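Local coordinates for CdiA-CT toxin, Conserved domain protein (Yersinia pseudotuberculosis serotype O:3, PDB 4ZQU) that is probably the nuclease toxin domain of a contact-dependent growth inhibition system, bound and neutralised by its cognate immunity protein CdiI, at residues 17-25 against 65-76. Residues are numbered along the deposited sequence; the frame is centred on the assembly and turned at random.
Sequences LPPNFKTYD and TAKFEKASLSGV
The beta hairpin that extends its sheet into the immunity protein is packed by F21 of the loop 17-25, while Y24, at the other end of the same type II' turn, packs on T65 and F68. With CG anti to the backbone N (chi1 -157°), the F21 ring swings toward the strand, and its CE2 comes 3.6 Å from A71 CB. F21 CE1 lies 3.9 Å from V76 CB. L73 CD2 sits over one face as a CH-pi contact, 4.2 Å from the F21 ring centroid. P18 CG meets V76 CG2 nearby, and a water joins P19 O to S74 OG in the type I' turn closing the hairpin. In this PDDEXK-clan domain, A71, S72, L73 and V76 pair antiparallel with a strand of the CdiI chain, a beta-augmentation; through A71, L73 and V76, F21 backs the toxin's part of the shared sheet. Where helix 53-66 ends, Y24 turns its edge to the F68 face at 57° between planes; CE2 stands over the middle of that face, 3.3 Å from F68 CG. Y24 OH donates to T65 O at a very short 2.4 Å, a value to be read with caution, and K86 NZ bonds the same carbonyl. T23 CG2 presses on T65 CG2 at a tight 3.5 Å. K22 bends past A71 CB, which its CG meets, and crosses the F68 ring obliquely, CE 4.1 Å from F68 CD1; its NZ continues to a salt bridge with E137 of the CdiI chain.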
# COMPACT_ATOMS: atom_id res chain seq x y z
N LEU A 17 5.91 1.32 -6.77
CA LEU A 17 5.65 0.63 -5.52
C LEU A 17 6.63 -0.51 -5.34
O LEU A 17 7.14 -1.05 -6.33
CB LEU A 17 4.21 0.10 -5.50
CG LEU A 17 3.12 1.17 -5.44
CD1 LEU A 17 1.78 0.56 -5.79
CD2 LEU A 17 3.07 1.78 -4.05
N PRO A 18 6.92 -0.88 -4.08
CA PRO A 18 7.81 -2.02 -3.82
C PRO A 18 7.24 -3.30 -4.42
O PRO A 18 6.02 -3.43 -4.51
CB PRO A 18 7.85 -2.09 -2.29
CG PRO A 18 6.60 -1.40 -1.84
CD PRO A 18 6.39 -0.30 -2.84
N PRO A 19 8.12 -4.23 -4.83
CA PRO A 19 7.75 -5.44 -5.56
C PRO A 19 6.58 -6.21 -4.94
O PRO A 19 6.43 -6.24 -3.72
CB PRO A 19 9.02 -6.28 -5.51
CG PRO A 19 10.11 -5.27 -5.45
CD PRO A 19 9.57 -4.16 -4.60
N ASN A 20 5.76 -6.80 -5.80
CA ASN A 20 4.64 -7.64 -5.40
C ASN A 20 3.63 -6.93 -4.51
O ASN A 20 3.05 -7.54 -3.60
CB ASN A 20 5.17 -8.89 -4.69
CG ASN A 20 6.20 -9.63 -5.52
OD1 ASN A 20 7.36 -9.76 -5.13
ND2 ASN A 20 5.78 -10.13 -6.68
N PHE A 21 3.41 -5.64 -4.76
CA PHE A 21 2.41 -4.90 -4.01
C PHE A 21 1.02 -5.22 -4.55
O PHE A 21 0.41 -4.39 -5.24
CB PHE A 21 2.66 -3.39 -4.07
CG PHE A 21 2.05 -2.63 -2.93
CD1 PHE A 21 2.83 -2.24 -1.85
CD2 PHE A 21 0.70 -2.31 -2.93
CE1 PHE A 21 2.27 -1.54 -0.80
CE2 PHE A 21 0.14 -1.61 -1.88
CZ PHE A 21 0.93 -1.23 -0.81
N LYS A 22 0.53 -6.41 -4.23
CA LYS A 22 -0.67 -6.95 -4.86
C LYS A 22 -0.51 -6.92 -6.37
O LYS A 22 0.40 -7.54 -6.93
CB LYS A 22 -1.92 -6.17 -4.44
CG LYS A 22 -2.34 -6.39 -2.99
CD LYS A 22 -3.48 -7.39 -2.92
CE LYS A 22 -4.55 -6.96 -1.92
NZ LYS A 22 -4.73 -7.99 -0.86
N THR A 23 -1.39 -6.18 -7.03
CA THR A 23 -1.38 -6.07 -8.48
C THR A 23 -0.86 -4.70 -8.92
O THR A 23 -0.54 -4.50 -10.09
CB THR A 23 -2.78 -6.30 -9.05
OG1 THR A 23 -2.73 -6.21 -10.48
CG2 THR A 23 -3.74 -5.27 -8.51
N TYR A 24 -0.77 -3.77 -7.97
CA TYR A 24 -0.36 -2.40 -8.28
C TYR A 24 1.16 -2.26 -8.35
O TYR A 24 1.87 -2.61 -7.40
CB TYR A 24 -0.92 -1.42 -7.25
CG TYR A 24 -2.44 -1.39 -7.20
CD1 TYR A 24 -3.19 -1.69 -8.33
CD2 TYR A 24 -3.10 -1.08 -6.03
CE1 TYR A 24 -4.58 -1.66 -8.29
CE2 TYR A 24 -4.48 -1.05 -5.97
CZ TYR A 24 -5.22 -1.34 -7.11
OH TYR A 24 -6.59 -1.32 -7.06
N ASP A 25 1.65 -1.75 -9.47
CA ASP A 25 3.09 -1.58 -9.67
C ASP A 25 3.49 -0.12 -9.50
O ASP A 25 4.58 0.18 -9.01
CB ASP A 25 3.49 -2.10 -11.05
CG ASP A 25 3.13 -3.56 -11.25
OD1 ASP A 25 3.34 -4.36 -10.32
OD2 ASP A 25 2.63 -3.91 -12.34
N THR A 65 -7.41 -5.56 -9.12
CA THR A 65 -7.29 -4.11 -9.16
C THR A 65 -8.58 -3.45 -8.67
O THR A 65 -8.55 -2.46 -7.95
CB THR A 65 -6.98 -3.60 -10.58
OG1 THR A 65 -8.13 -3.80 -11.42
CG2 THR A 65 -5.80 -4.34 -11.18
N ALA A 66 -9.71 -4.03 -9.07
CA ALA A 66 -11.02 -3.45 -8.79
C ALA A 66 -11.50 -3.75 -7.38
O ALA A 66 -12.08 -2.89 -6.72
CB ALA A 66 -12.04 -3.95 -9.81
N LYS A 67 -11.25 -4.97 -6.91
CA LYS A 67 -11.69 -5.39 -5.58
C LYS A 67 -10.67 -5.02 -4.50
O LYS A 67 -10.75 -5.51 -3.38
CB LYS A 67 -11.95 -6.89 -5.55
N PHE A 68 -9.73 -4.15 -4.85
CA PHE A 68 -8.71 -3.72 -3.91
C PHE A 68 -9.29 -2.80 -2.84
O PHE A 68 -9.88 -1.76 -3.15
CB PHE A 68 -7.57 -3.02 -4.65
CG PHE A 68 -6.49 -2.51 -3.75
CD1 PHE A 68 -5.40 -3.30 -3.44
CD2 PHE A 68 -6.55 -1.23 -3.22
CE1 PHE A 68 -4.40 -2.83 -2.61
CE2 PHE A 68 -5.56 -0.76 -2.39
CZ PHE A 68 -4.48 -1.56 -2.09
N GLU A 69 -9.10 -3.18 -1.58
CA GLU A 69 -9.54 -2.35 -0.46
C GLU A 69 -8.35 -1.70 0.24
O GLU A 69 -8.32 -0.49 0.45
CB GLU A 69 -10.34 -3.19 0.55
CG GLU A 69 -10.68 -2.44 1.83
CD GLU A 69 -11.42 -3.31 2.83
OE1 GLU A 69 -11.73 -4.47 2.49
OE2 GLU A 69 -11.70 -2.83 3.95
N LYS A 70 -7.36 -2.52 0.59
CA LYS A 70 -6.20 -2.04 1.32
C LYS A 70 -5.07 -3.06 1.26
O LYS A 70 -5.31 -4.27 1.31
CB LYS A 70 -6.57 -1.75 2.78
CG LYS A 70 -5.42 -1.26 3.64
CD LYS A 70 -5.91 -0.61 4.93
CE LYS A 70 -6.64 -1.60 5.82
NZ LYS A 70 -6.97 -1.01 7.14
N ALA A 71 -3.84 -2.57 1.12
CA ALA A 71 -2.65 -3.42 1.18
C ALA A 71 -1.54 -2.72 1.95
O ALA A 71 -1.26 -1.55 1.71
CB ALA A 71 -2.18 -3.80 -0.21
N SER A 72 -0.93 -3.44 2.88
CA SER A 72 0.17 -2.90 3.68
C SER A 72 1.30 -3.91 3.74
O SER A 72 1.17 -4.98 4.35
CB SER A 72 -0.32 -2.55 5.09
OG SER A 72 0.70 -1.89 5.83
N LEU A 73 2.42 -3.57 3.11
CA LEU A 73 3.54 -4.49 3.00
C LEU A 73 4.83 -3.74 2.66
O LEU A 73 4.78 -2.68 2.04
CB LEU A 73 3.25 -5.56 1.94
CG LEU A 73 2.96 -5.06 0.52
CD1 LEU A 73 4.12 -5.37 -0.41
CD2 LEU A 73 1.66 -5.65 -0.01
N SER A 74 5.97 -4.30 3.07
CA SER A 74 7.28 -3.70 2.85
C SER A 74 7.39 -2.30 3.43
O SER A 74 8.15 -1.47 2.93
CB SER A 74 7.62 -3.66 1.35
OG SER A 74 7.68 -4.96 0.80
N GLY A 75 6.62 -2.03 4.48
CA GLY A 75 6.63 -0.74 5.14
C GLY A 75 5.82 0.33 4.44
O GLY A 75 5.96 1.52 4.74
N VAL A 76 4.96 -0.07 3.51
CA VAL A 76 4.13 0.87 2.76
C VAL A 76 2.64 0.53 2.88
O VAL A 76 2.26 -0.64 2.79
CB VAL A 76 4.52 0.89 1.26
CG1 VAL A 76 3.68 1.91 0.50
CG2 VAL A 76 6.00 1.19 1.10
O HOH W 1 8.04 -6.07 -1.66